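Long-range contacts in ABC transporter substrate binding protein (Ribose) (PDB 4WUT), which probably serves as the sugar-binding component of an ABC transporter, and holds beta-D-fucopyranose in the cleft between its two lobes: residues A[25-30]-A[79-84]; A[214-219]-A[240-245]; A[222-227]-A[245-250]. One frame throughout, in Å; residues are numbered along the deposited sequence.

Contact 2 and contact 3 lie close together, their centres 9 Å apart, because helix 220-232, which carries 222-227, connects the two strands of contact 2, and both contacts include Asp245. They also touch directly: the selenium of selenomethionine Met226 (SE) comes within 3.4 Å of Gly217 N, and Leu250 CD1 reaches 3.3 Å from Phe244 O. Contact 2 binds the fucose through Asn219 and Asp245; segment 245-250 begins with that Asp245, while the packing of contact 3 involves Ala223, Ile224, Asn247, Asp249 and Leu250. Contact 1 is on the opposite side of the chain's centre, its centre 35 Å from that of contact 2 and 31 Å from that of contact 3, away from the sugar.

Contact 1: A[25-30]-A[79-84]; sequences EIAVIV and VNRKVD
The carboxylate of Glu25 lies at the edge of the Arg81 guanidinium, the two planes only 21° apart and Glu25 CD in the guanidinium plane. Val83 CG1 lies over one face of the Glu25 carboxylate, 3.6 Å from Glu25 CD, and also packs 4.2 Å from Ala27 CB, so the charged pair has an apolar flank. The methyl of Ala27 approaches the guanidinium obliquely, with CB 4.1 Å from Arg81 NH2. The grip is side-on and two-pronged: Arg81 NE donates to Glu25 OE1 at 3.1 Å, nearly straight at 168°, and Arg81 NH2 donates to Glu25 OE2 at 2.9 Å. Both carboxylate oxygens are approached on their syn sides, with the donors lifted well out of the carboxylate plane. The paired bonds thus restrict rotation of both flat groups. Thr58 and, through a weak bond, Gln60 of the adjacent strand 56-60 add further partners, to Glu25 OE2 and Arg81 NH2 respectively.

Glu25 reaches this position fully extended, with CG anti to the backbone N; Arg81, extended from CG to NE, meets it at about a right angle.

The contact sits at the end of the beta-alpha-beta unit formed by strand 56-60, helix 68-80 and strand 85-88, whose two strands flank strand 25-29 in the parallel sheet. The turn at 81-84 carries the chain from that helix into strand 85-88, and sheet pairing starts just before it: Asp84 N donates to Glu25 O at 2.8 Å, although bent at 139°. The Ala27 backbone continues the pairing with Ala85 and Leu87. A water adds a further link between the segments, accepting from Glu25 N and donating to Lys82 O and Asp84 OD1.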
ATOM      1  N   GLU A  25      21.724 -12.898   7.985  1.00 22.89           N
ATOM      2  CA  GLU A  25      20.297 -12.680   7.769  1.00 19.69           C
ATOM      3  C   GLU A  25      19.930 -11.239   7.445  1.00 19.04           C
ATOM      4  O   GLU A  25      20.307 -10.311   8.161  1.00 21.34           O
ATOM      5  CB  GLU A  25      19.496 -13.101   9.008  1.00 20.81           C
ATOM      6  CG  GLU A  25      18.002 -12.889   8.863  1.00 20.77           C
ATOM      7  CD  GLU A  25      17.199 -13.311  10.080  1.00 22.67           C
ATOM      8  OE1 GLU A  25      17.783 -13.869  11.039  1.00 21.54           O
ATOM      9  OE2 GLU A  25      15.972 -13.061  10.073  1.00 21.40           O
ATOM     10  N   ILE A  26      19.172 -11.062   6.372  1.00 18.82           N
ATOM     11  CA  ILE A  26      18.468  -9.809   6.116  1.00 18.92           C
ATOM     12  C   ILE A  26      16.983 -10.044   6.434  1.00 21.74           C
ATOM     13  O   ILE A  26      16.331 -10.826   5.765  1.00 19.42           O
ATOM     14  CB  ILE A  26      18.643  -9.372   4.660  1.00 23.06           C
ATOM     15  CG1 ILE A  26      20.114  -9.015   4.391  1.00 23.33           C
ATOM     16  CG2 ILE A  26      17.755  -8.186   4.352  1.00 21.46           C
ATOM     17  CD1 ILE A  26      20.385  -8.607   2.967  1.00 27.80           C
ATOM     18  N   ALA A  27      16.466  -9.397   7.471  1.00 15.45           N
ATOM     19  CA  ALA A  27      15.100  -9.647   7.924  1.00 16.66           C
ATOM     20  C   ALA A  27      14.135  -8.721   7.202  1.00 16.26           C
ATOM     21  O   ALA A  27      14.198  -7.506   7.363  1.00 14.72           O
ATOM     22  CB  ALA A  27      14.999  -9.461   9.443  1.00 19.08           C
ATOM     23  N   VAL A  28      13.259  -9.306   6.387  1.00 12.99           N
ATOM     24  CA  VAL A  28      12.191  -8.555   5.758  1.00 14.68           C
ATOM     25  C   VAL A  28      10.946  -8.697   6.618  1.00 13.28           C
ATOM     26  O   VAL A  28      10.487  -9.821   6.882  1.00 14.25           O
ATOM     27  CB  VAL A  28      11.910  -9.064   4.344  1.00 17.46           C
ATOM     28  CG1 VAL A  28      10.837  -8.213   3.687  1.00 14.59           C
ATOM     29  CG2 VAL A  28      13.191  -9.070   3.521  1.00 17.08           C
ATOM     30  N   ILE A  29      10.437  -7.559   7.068  1.00 10.42           N
ATOM     31  CA  ILE A  29       9.308  -7.513   7.983  1.00  9.80           C
ATOM     32  C   ILE A  29       8.216  -6.633   7.395  1.00 13.35           C
ATOM     33  O   ILE A  29       8.409  -5.420   7.176  1.00 11.06           O
ATOM     34  CB  ILE A  29       9.743  -7.003   9.387  1.00  9.94           C
ATOM     35  CG1 ILE A  29      10.765  -7.956   9.998  1.00 11.46           C
ATOM     36  CG2 ILE A  29       8.512  -6.837  10.307  1.00 11.79           C
ATOM     37  CD1 ILE A  29      11.435  -7.429  11.263  1.00 12.76           C
ATOM     38  N   VAL A  30       7.075  -7.244   7.098  1.00 12.18           N
ATOM     39  CA  VAL A  30       5.991  -6.545   6.439  1.00 11.16           C
ATOM     40  C   VAL A  30       4.740  -6.513   7.302  1.00  8.42           C
ATOM     41  O   VAL A  30       4.741  -7.057   8.406  1.00 10.49           O
ATOM     42  CB  VAL A  30       5.678  -7.158   5.052  1.00 12.64           C
ATOM     43  CG1 VAL A  30       6.888  -6.995   4.111  1.00 16.17           C
ATOM     44  CG2 VAL A  30       5.263  -8.601   5.161  1.00 13.59           C
ATOM     45  N   VAL A  79      16.485  -7.147  15.946  1.00 13.80           N
ATOM     46  CA  VAL A  79      17.621  -6.416  16.504  1.00 16.10           C
ATOM     47  C   VAL A  79      18.340  -7.256  17.558  1.00 18.54           C
ATOM     48  O   VAL A  79      19.577  -7.299  17.622  1.00 20.20           O
ATOM     49  CB  VAL A  79      17.158  -5.090  17.105  1.00 13.26           C
ATOM     50  CG1 VAL A  79      18.290  -4.413  17.850  1.00 14.48           C
ATOM     51  CG2 VAL A  79      16.625  -4.172  16.029  1.00 16.55           C
ATOM     52  N   ASN A  80      17.574  -7.925  18.409  1.00 14.88           N
ATOM     53  CA  ASN A  80      18.177  -8.690  19.488  1.00 16.99           C
ATOM     54  C   ASN A  80      18.952  -9.907  19.014  1.00 17.20           C
ATOM     55  O   ASN A  80      19.920 -10.306  19.660  1.00 23.18           O
ATOM     56  CB  ASN A  80      17.109  -9.090  20.515  1.00 16.28           C
ATOM     57  CG  ASN A  80      16.614  -7.896  21.316  1.00 28.02           C
ATOM     58  OD1 ASN A  80      17.275  -6.859  21.369  1.00 35.96           O
ATOM     59  ND2 ASN A  80      15.445  -8.030  21.930  1.00 29.70           N
ATOM     60  N   ARG A  81      18.546 -10.497  17.893  1.00 16.46           N
ATOM     61  CA  ARG A  81      19.299 -11.608  17.319  1.00 20.69           C
ATOM     62  C   ARG A  81      20.378 -11.159  16.329  1.00 24.12           C
ATOM     63  O   ARG A  81      21.019 -11.994  15.694  1.00 23.54           O
ATOM     64  CB  ARG A  81      18.374 -12.673  16.708  1.00 20.33           C
ATOM     65  CG  ARG A  81      17.737 -12.335  15.410  1.00 18.40           C
ATOM     66  CD  ARG A  81      16.937 -13.512  14.837  1.00 21.35           C
ATOM     67  NE  ARG A  81      16.250 -13.096  13.625  1.00 17.94           N
ATOM     68  CZ  ARG A  81      15.030 -12.569  13.596  1.00 15.40           C
ATOM     69  NH1 ARG A  81      14.329 -12.415  14.719  1.00 17.11           N
ATOM     70  NH2 ARG A  81      14.508 -12.183  12.437  1.00 17.49           N
ATOM     71  N   LYS A  82      20.578  -9.845  16.236  1.00 19.84           N
ATOM     72  CA  LYS A  82      21.708  -9.259  15.524  1.00 24.63           C
ATOM     73  C   LYS A  82      21.737  -9.596  14.047  1.00 20.92           C
ATOM     74  O   LYS A  82      22.777  -9.991  13.508  1.00 23.34           O
ATOM     75  CB  LYS A  82      23.025  -9.675  16.178  1.00 26.56           C
ATOM     76  CG  LYS A  82      23.534  -8.651  17.153  1.00 33.71           C
ATOM     77  CD  LYS A  82      22.976  -8.863  18.542  1.00 37.78           C
ATOM     78  CE  LYS A  82      24.115  -8.982  19.557  1.00 36.34           C
ATOM     79  NZ  LYS A  82      23.961 -10.157  20.455  1.00 42.77           N
ATOM     80  N   VAL A  83      20.590  -9.433  13.399  1.00 16.36           N
ATOM     81  CA  VAL A  83      20.508  -9.604  11.956  1.00 16.67           C
ATOM     82  C   VAL A  83      21.408  -8.574  11.303  1.00 19.24           C
ATOM     83  O   VAL A  83      21.760  -7.552  11.908  1.00 17.81           O
ATOM     84  CB  VAL A  83      19.058  -9.445  11.432  1.00 15.61           C
ATOM     85  CG1 VAL A  83      18.124 -10.479  12.079  1.00 15.37           C
ATOM     86  CG2 VAL A  83      18.525  -8.055  11.677  1.00 13.92           C
ATOM     87  N   ASP A  84      21.822  -8.860  10.077  1.00 17.47           N
ATOM     88  CA  ASP A  84      22.715  -7.951   9.364  1.00 17.36           C
ATOM     89  C   ASP A  84      22.000  -6.674   8.919  1.00 16.22           C
ATOM     90  O   ASP A  84      22.629  -5.629   8.821  1.00 19.08           O
ATOM     91  CB  ASP A  84      23.327  -8.629   8.134  1.00 21.33           C
ATOM     92  CG  ASP A  84      24.308  -9.727   8.490  1.00 25.46           C
ATOM     93  OD1 ASP A  84      24.661  -9.871   9.679  1.00 30.12           O
ATOM     94  OD2 ASP A  84      24.734 -10.433   7.555  1.00 34.92           O
TER
HETATM   95  O   HOH W   1      22.727 -12.080  10.966  1.00 36.20           O

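Contact 2: A[214-219]-A[240-245]; sequences GIFGAN and VAIGFD. With FCB (beta-D-fucopyranose), chain E.
Phe216 and Phe244 meet rim to rim, Phe216 CZ lying 3.6 Å from Phe244 CE1. Their planes stand 67° apart with centroids separated by 5.9 Å, and neither ring covers the other's face. The Phe216 ring swings away from its own backbone N, which carries it toward Phe244; Ala218 CA lies over one face near the rim. On the other side of the sheet, Ile215 CG2 packs 3.8 Å from Ala241 CB.

Between these layers run three backbone hydrogen bonds in parallel register: Ile215 N to Val240 O, Ile242 N to Ile215 O and Gly217 N to Ile242 O, the last at 170°. The strand axes diverge by only 12°.

Past the strand ends, both segments turn polar. Asn219 ND2 donates to fucose O4 at 3.1 Å, while its OD1 pairs with Thr222 OG1. Asp245 OD2 accepts from fucose O1 at 2.5 Å, and Gln265 binds its OD1, which should help fix the carboxylate's orientation. Strand 214-217, helix 220-232 and strand 240-244 form a beta-alpha-beta crossover of the periplasmic binding protein fold, with the sugar held at the C-terminal ends of its parallel strands.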
ATOM      1  N   GLY A 214     -20.025   7.609  -6.552  1.00 11.25           N
ATOM      2  CA  GLY A 214     -18.719   6.996  -6.690  1.00 10.48           C
ATOM      3  C   GLY A 214     -18.166   6.533  -5.359  1.00 10.12           C
ATOM      4  O   GLY A 214     -18.680   6.905  -4.306  1.00  9.01           O
ATOM      5  N   ILE A 215     -17.112   5.728  -5.418  1.00  9.04           N
ATOM      6  CA  ILE A 215     -16.567   5.085  -4.221  1.00  9.55           C
ATOM      7  C   ILE A 215     -15.107   4.709  -4.485  1.00  7.47           C
ATOM      8  O   ILE A 215     -14.752   4.192  -5.559  1.00 10.47           O
ATOM      9  CB  ILE A 215     -17.444   3.869  -3.775  1.00  8.52           C
ATOM     10  CG1 ILE A 215     -16.952   3.279  -2.448  1.00 10.35           C
ATOM     11  CG2 ILE A 215     -17.517   2.811  -4.873  1.00  9.25           C
ATOM     12  CD1 ILE A 215     -17.977   2.341  -1.827  1.00 11.16           C
ATOM     13  N   PHE A 216     -14.266   5.046  -3.509  1.00  8.65           N
ATOM     14  CA  PHE A 216     -12.822   4.846  -3.545  1.00 10.35           C
ATOM     15  C   PHE A 216     -12.396   3.836  -2.489  1.00  9.16           C
ATOM     16  O   PHE A 216     -12.763   3.965  -1.335  1.00  9.35           O
ATOM     17  CB  PHE A 216     -12.153   6.210  -3.303  1.00 10.73           C
ATOM     18  CG  PHE A 216     -10.658   6.176  -3.173  1.00 10.01           C
ATOM     19  CD1 PHE A 216      -9.872   5.560  -4.131  1.00  9.89           C
ATOM     20  CD2 PHE A 216     -10.020   6.815  -2.110  1.00  8.76           C
ATOM     21  CE1 PHE A 216      -8.494   5.562  -4.042  1.00 10.27           C
ATOM     22  CE2 PHE A 216      -8.652   6.796  -2.018  1.00  7.93           C
ATOM     23  CZ  PHE A 216      -7.896   6.161  -2.964  1.00 10.84           C
ATOM     24  N   GLY A 217     -11.672   2.808  -2.916  1.00  7.35           N
ATOM     25  CA  GLY A 217     -11.129   1.781  -2.042  1.00  7.72           C
ATOM     26  C   GLY A 217      -9.616   1.880  -2.015  1.00  9.01           C
ATOM     27  O   GLY A 217      -8.970   1.624  -3.031  1.00 10.07           O
ATOM     28  N   ALA A 218      -9.030   2.229  -0.871  1.00  7.26           N
ATOM     29  CA  ALA A 218      -7.683   2.775  -0.896  1.00  9.19           C
ATOM     30  C   ALA A 218      -6.524   1.798  -0.798  1.00  8.13           C
ATOM     31  O   ALA A 218      -5.365   2.208  -0.807  1.00  9.78           O
ATOM     32  CB  ALA A 218      -7.556   3.862   0.175  1.00  9.00           C
ATOM     33  N   ASN A 219      -6.806   0.509  -0.659  1.00  7.30           N
ATOM     34  CA  ASN A 219      -5.775  -0.507  -0.777  1.00  7.32           C
ATOM     35  C   ASN A 219      -6.363  -1.839  -1.244  1.00  8.53           C
ATOM     36  O   ASN A 219      -7.578  -1.970  -1.437  1.00  7.52           O
ATOM     37  CB  ASN A 219      -4.952  -0.667   0.515  1.00  9.03           C
ATOM     38  CG  ASN A 219      -5.638  -1.508   1.584  1.00  9.57           C
ATOM     39  OD1 ASN A 219      -6.847  -1.738   1.578  1.00  9.24           O
ATOM     40  ND2 ASN A 219      -4.843  -1.958   2.542  1.00  8.87           N
ATOM     41  N   VAL A 240     -19.302   4.814  -9.856  1.00 12.54           N
ATOM     42  CA  VAL A 240     -17.916   4.792 -10.273  1.00 12.05           C
ATOM     43  C   VAL A 240     -17.038   4.352  -9.110  1.00 13.66           C
ATOM     44  O   VAL A 240     -16.933   5.036  -8.103  1.00 15.15           O
ATOM     45  CB  VAL A 240     -17.477   6.192 -10.749  1.00 15.35           C
ATOM     46  CG1 VAL A 240     -16.017   6.199 -11.166  1.00 15.83           C
ATOM     47  CG2 VAL A 240     -18.357   6.673 -11.919  1.00 15.99           C
ATOM     48  N   ALA A 241     -16.385   3.222  -9.282  1.00 11.34           N
ATOM     49  CA  ALA A 241     -15.521   2.675  -8.264  1.00  9.77           C
ATOM     50  C   ALA A 241     -14.051   2.711  -8.692  1.00 10.19           C
ATOM     51  O   ALA A 241     -13.701   2.301  -9.828  1.00 11.37           O
ATOM     52  CB  ALA A 241     -15.948   1.253  -7.944  1.00 11.21           C
ATOM     53  N   ILE A 242     -13.198   3.241  -7.816  1.00 10.30           N
ATOM     54  CA  ILE A 242     -11.771   3.317  -8.072  1.00 11.66           C
ATOM     55  C   ILE A 242     -11.024   2.616  -6.949  1.00 11.02           C
ATOM     56  O   ILE A 242     -11.332   2.850  -5.797  1.00 10.10           O
ATOM     57  CB  ILE A 242     -11.323   4.779  -8.258  1.00 12.88           C
ATOM     58  CG1 ILE A 242     -12.017   5.336  -9.522  1.00 20.94           C
ATOM     59  CG2 ILE A 242      -9.812   4.884  -8.351  1.00 11.13           C
ATOM     60  CD1 ILE A 242     -11.552   6.675  -9.980  1.00 32.10           C
ATOM     61  N   GLY A 243     -10.074   1.755  -7.299  1.00 11.97           N
ATOM     62  CA  GLY A 243      -9.321   1.031  -6.293  1.00 10.37           C
ATOM     63  C   GLY A 243      -7.835   1.323  -6.313  1.00 10.88           C
ATOM     64  O   GLY A 243      -7.367   2.180  -7.062  1.00 11.80           O
ATOM     65  N   PHE A 244      -7.124   0.631  -5.424  1.00 10.72           N
ATOM     66  CA  PHE A 244      -5.672   0.545  -5.422  1.00 10.79           C
ATOM     67  C   PHE A 244      -5.280  -0.926  -5.519  1.00 10.93           C
ATOM     68  O   PHE A 244      -5.973  -1.810  -4.995  1.00 12.59           O
ATOM     69  CB  PHE A 244      -5.049   1.168  -4.153  1.00  9.03           C
ATOM     70  CG  PHE A 244      -4.529   2.564  -4.362  1.00 10.39           C
ATOM     71  CD1 PHE A 244      -5.414   3.620  -4.502  1.00 11.51           C
ATOM     72  CD2 PHE A 244      -3.165   2.826  -4.439  1.00 11.50           C
ATOM     73  CE1 PHE A 244      -4.957   4.910  -4.698  1.00 12.97           C
ATOM     74  CE2 PHE A 244      -2.698   4.118  -4.618  1.00 11.78           C
ATOM     75  CZ  PHE A 244      -3.608   5.161  -4.773  1.00 12.15           C
ATOM     76  N   ASP A 245      -4.170  -1.137  -6.217  1.00 11.65           N
ATOM     77  CA  ASP A 245      -3.439  -2.374  -6.318  1.00 11.46           C
ATOM     78  C   ASP A 245      -3.950  -3.255  -7.467  1.00 13.78           C
ATOM     79  O   ASP A 245      -4.900  -2.893  -8.159  1.00 13.48           O
ATOM     80  CB  ASP A 245      -3.338  -3.067  -4.954  1.00  8.88           C
ATOM     81  CG  ASP A 245      -2.577  -2.228  -3.948  1.00  9.48           C
ATOM     82  OD1 ASP A 245      -1.491  -1.732  -4.315  1.00 10.84           O
ATOM     83  OD2 ASP A 245      -3.068  -2.036  -2.825  1.00 10.53           O
TER
HETATM   84  C1  FCB E 404      -1.051  -1.482  -0.279  1.00  6.39           C
HETATM   85  C2  FCB E 404      -0.473  -0.537   0.765  1.00 12.22           C
HETATM   86  C3  FCB E 404       0.182  -1.248   1.818  1.00 13.19           C
HETATM   87  C4  FCB E 404      -0.757  -2.326   2.421  1.00 13.17           C
HETATM   88  C5  FCB E 404      -1.260  -3.158   1.209  1.00 12.00           C
HETATM   89  C6  FCB E 404      -2.227  -4.301   1.637  1.00 13.06           C
HETATM   90  O1  FCB E 404      -1.888  -0.734  -1.026  1.00 10.01           O
HETATM   91  O2  FCB E 404       0.503   0.287   0.069  1.00 11.33           O
HETATM   92  O3  FCB E 404       0.548  -0.263   2.818  1.00 13.33           O
HETATM   93  O4  FCB E 404      -1.839  -1.724   3.174  1.00 15.67           O
HETATM   94  O5  FCB E 404      -1.964  -2.368   0.354  1.00 14.30           O

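Contact 3: A[222-227]-A[245-250]; sequences TAIGMG and DGNQDL. With FCB (beta-D-fucopyranose), chain E.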
ATOM      1  N   THR A 222      -9.219  -3.683   0.706  1.00  7.78           N
ATOM      2  CA  THR A 222     -10.375  -2.819   0.842  1.00  8.34           C
ATOM      3  C   THR A 222     -11.075  -2.747  -0.509  1.00  8.31           C
ATOM      4  O   THR A 222     -12.298  -2.803  -0.585  1.00  9.32           O
ATOM      5  CB  THR A 222      -9.990  -1.423   1.358  1.00  7.33           C
ATOM      6  OG1 THR A 222      -9.303  -1.530   2.615  1.00  8.97           O
ATOM      7  CG2 THR A 222     -11.177  -0.555   1.505  1.00  9.25           C
ATOM      8  N   ALA A 223     -10.279  -2.618  -1.565  1.00  6.75           N
ATOM      9  CA  ALA A 223     -10.862  -2.506  -2.898  1.00  7.84           C
ATOM     10  C   ALA A 223     -11.507  -3.799  -3.344  1.00  7.87           C
ATOM     11  O   ALA A 223     -12.515  -3.779  -4.065  1.00  9.16           O
ATOM     12  CB  ALA A 223      -9.784  -2.068  -3.882  1.00  9.53           C
ATOM     13  N   ILE A 224     -10.944  -4.937  -2.943  1.00  8.57           N
ATOM     14  CA  ILE A 224     -11.549  -6.230  -3.269  1.00  9.27           C
ATOM     15  C   ILE A 224     -12.886  -6.387  -2.546  1.00 10.81           C
ATOM     16  O   ILE A 224     -13.903  -6.749  -3.131  1.00  9.52           O
ATOM     17  CB  ILE A 224     -10.607  -7.385  -2.933  1.00  8.84           C
ATOM     18  CG1 ILE A 224      -9.374  -7.318  -3.848  1.00 11.25           C
ATOM     19  CG2 ILE A 224     -11.346  -8.726  -3.103  1.00 11.40           C
ATOM     20  CD1 ILE A 224      -8.271  -8.249  -3.525  1.00 13.89           C
ATOM     21  N   GLY A 225     -12.913  -6.094  -1.257  1.00  9.84           N
ATOM     22  CA  GLY A 225     -14.175  -6.176  -0.554  1.00 10.00           C
ATOM     23  C   GLY A 225     -15.214  -5.230  -1.131  1.00 10.82           C
ATOM     24  O   GLY A 225     -16.386  -5.553  -1.184  1.00 10.23           O
HETATM   25  N   MSE A 226     -14.772  -4.036  -1.489  1.00  9.91           N
HETATM   26  CA  MSE A 226     -15.613  -3.026  -2.121  1.00 10.26           C
HETATM   27  C   MSE A 226     -16.219  -3.563  -3.415  1.00 10.59           C
HETATM   28  O   MSE A 226     -17.426  -3.486  -3.620  1.00 10.27           O
HETATM   29  CB  MSE A 226     -14.766  -1.791  -2.421  1.00 11.26           C
HETATM   30  CG  MSE A 226     -15.530  -0.680  -3.091  1.00  9.84           C
HETATM   31 SE   MSE A 226     -14.334   0.773  -3.568  1.00 18.18          SE
HETATM   32  CE  MSE A 226     -13.383  -0.081  -5.032  1.00 13.56           C
ATOM     33  N   GLY A 227     -15.385  -4.121  -4.280  1.00  8.95           N
ATOM     34  CA  GLY A 227     -15.888  -4.606  -5.543  1.00  8.83           C
ATOM     35  C   GLY A 227     -16.896  -5.711  -5.336  1.00 11.52           C
ATOM     36  O   GLY A 227     -17.944  -5.753  -5.984  1.00 12.16           O
ATOM     37  N   ASP A 245      -4.170  -1.137  -6.217  1.00 11.65           N
ATOM     38  CA  ASP A 245      -3.439  -2.374  -6.318  1.00 11.46           C
ATOM     39  C   ASP A 245      -3.950  -3.255  -7.467  1.00 13.78           C
ATOM     40  O   ASP A 245      -4.900  -2.893  -8.159  1.00 13.48           O
ATOM     41  CB  ASP A 245      -3.338  -3.067  -4.954  1.00  8.88           C
ATOM     42  CG  ASP A 245      -2.577  -2.228  -3.948  1.00  9.48           C
ATOM     43  OD1 ASP A 245      -1.491  -1.732  -4.315  1.00 10.84           O
ATOM     44  OD2 ASP A 245      -3.068  -2.036  -2.825  1.00 10.53           O
ATOM     45  N   GLY A 246      -3.281  -4.373  -7.701  1.00 11.94           N
ATOM     46  CA  GLY A 246      -3.362  -5.009  -8.994  1.00 14.19           C
ATOM     47  C   GLY A 246      -3.318  -6.520  -9.008  1.00 14.66           C
ATOM     48  O   GLY A 246      -2.740  -7.105  -9.918  1.00 15.27           O
ATOM     49  N   ASN A 247      -3.916  -7.166  -8.007  1.00 13.49           N
ATOM     50  CA  ASN A 247      -3.936  -8.620  -8.045  1.00 12.58           C
ATOM     51  C   ASN A 247      -4.992  -9.145  -9.014  1.00 15.18           C
ATOM     52  O   ASN A 247      -5.642  -8.369  -9.704  1.00 14.36           O
ATOM     53  CB  ASN A 247      -4.132  -9.191  -6.639  1.00 14.06           C
ATOM     54  CG  ASN A 247      -5.568  -9.204  -6.199  1.00 13.26           C
ATOM     55  OD1 ASN A 247      -6.427  -8.486  -6.712  1.00 14.33           O
ATOM     56  ND2 ASN A 247      -5.841 -10.024  -5.182  1.00 18.88           N
ATOM     57  N   GLN A 248      -5.171 -10.456  -9.049  1.00 14.63           N
ATOM     58  CA  GLN A 248      -6.105 -11.063 -10.007  1.00 18.51           C
ATOM     59  C   GLN A 248      -7.550 -10.569  -9.815  1.00 18.86           C
ATOM     60  O   GLN A 248      -8.247 -10.278 -10.789  1.00 19.13           O
ATOM     61  CB  GLN A 248      -6.040 -12.588  -9.918  1.00 23.92           C
ATOM     62  CG  GLN A 248      -4.685 -13.178 -10.294  1.00 33.67           C
ATOM     63  CD  GLN A 248      -4.223 -12.770 -11.680  1.00 38.98           C
ATOM     64  OE1 GLN A 248      -4.959 -12.907 -12.668  1.00 39.10           O
ATOM     65  NE2 GLN A 248      -2.993 -12.270 -11.765  1.00 35.45           N
ATOM     66  N   ASP A 249      -8.014 -10.454  -8.575  1.00 17.23           N
ATOM     67  CA  ASP A 249      -9.391 -10.008  -8.346  1.00 15.21           C
ATOM     68  C   ASP A 249      -9.605  -8.597  -8.901  1.00 15.73           C
ATOM     69  O   ASP A 249     -10.633  -8.290  -9.482  1.00 13.68           O
ATOM     70  CB  ASP A 249      -9.738  -9.969  -6.857  1.00 15.29           C
ATOM     71  CG  ASP A 249      -9.602 -11.309  -6.177  1.00 23.88           C
ATOM     72  OD1 ASP A 249     -10.579 -12.067  -6.181  1.00 28.13           O
ATOM     73  OD2 ASP A 249      -8.528 -11.593  -5.608  1.00 28.29           O
ATOM     74  N   LEU A 250      -8.659  -7.712  -8.641  1.00 13.44           N
ATOM     75  CA  LEU A 250      -8.782  -6.332  -9.081  1.00 12.85           C
ATOM     76  C   LEU A 250      -8.668  -6.216 -10.605  1.00 13.13           C
ATOM     77  O   LEU A 250      -9.408  -5.450 -11.232  1.00 13.35           O
ATOM     78  CB  LEU A 250      -7.763  -5.454  -8.351  1.00 12.96           C
ATOM     79  CG  LEU A 250      -8.035  -5.381  -6.840  1.00 12.25           C
ATOM     80  CD1 LEU A 250      -6.864  -4.778  -6.081  1.00 15.19           C
ATOM     81  CD2 LEU A 250      -9.292  -4.581  -6.611  1.00 13.78           C
TER
HETATM   82  C1  FCB E 404      -1.051  -1.482  -0.279  1.00  6.39           C
HETATM   83  C2  FCB E 404      -0.473  -0.537   0.765  1.00 12.22           C
HETATM   84  C3  FCB E 404       0.182  -1.248   1.818  1.00 13.19           C
HETATM   85  C4  FCB E 404      -0.757  -2.326   2.421  1.00 13.17           C
HETATM   86  C5  FCB E 404      -1.260  -3.158   1.209  1.00 12.00           C
HETATM   87  C6  FCB E 404      -2.227  -4.301   1.637  1.00 13.06           C
HETATM   88  O1  FCB E 404      -1.888  -0.734  -1.026  1.00 10.01           O
HETATM   89  O2  FCB E 404       0.503   0.287   0.069  1.00 11.33           O
HETATM   90  O3  FCB E 404       0.548  -0.263   2.818  1.00 13.33           O
HETATM   91  O4  FCB E 404      -1.839  -1.724   3.174  1.00 15.67           O
HETATM   92  O5  FCB E 404      -1.964  -2.368   0.354  1.00 14.30           O
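Ile224 and Leu250 cross at about a right angle, with Ile224 CG1 3.8 Å from Leu250 CG. Both adopt the same first torsion, near -65°, and an extended second one: in Ile224 this puts CG1 anti to the carbonyl carbon and sends CD1 onward to Asn247. There CD1 lies 3.4 Å from Asn247 ND2 and also close to OD1, so a methyl rests against the amide end of the asparagine, the two side chains arriving from opposite directions. Leu250 CD2 packs 3.7 Å from the methyl of Ala223, the residue before Ile224.

The surface met by Ile224 is the N-terminal end of helix 248-255, which follows strand 240-244 as the next helix of the alternating beta-alpha fold. Asn247 is its N-cap. With chi1 at 82°, CG sits between the backbone N and the carbonyl carbon, and OD1 accepts from Leu250 N at 3.0 Å and 167°, the donor tilted somewhat from the carbonyl plane. ND2 makes a weak bond to Asp249 OD2 and a further one to Thr36 OG1, so the capping amide is held from both ends.

Asp249 borders the apolar patch, its CB 4.0 Å from Ile224 CD1, while its OD1 forms a salt bridge with Arg228 farther along helix 220-232.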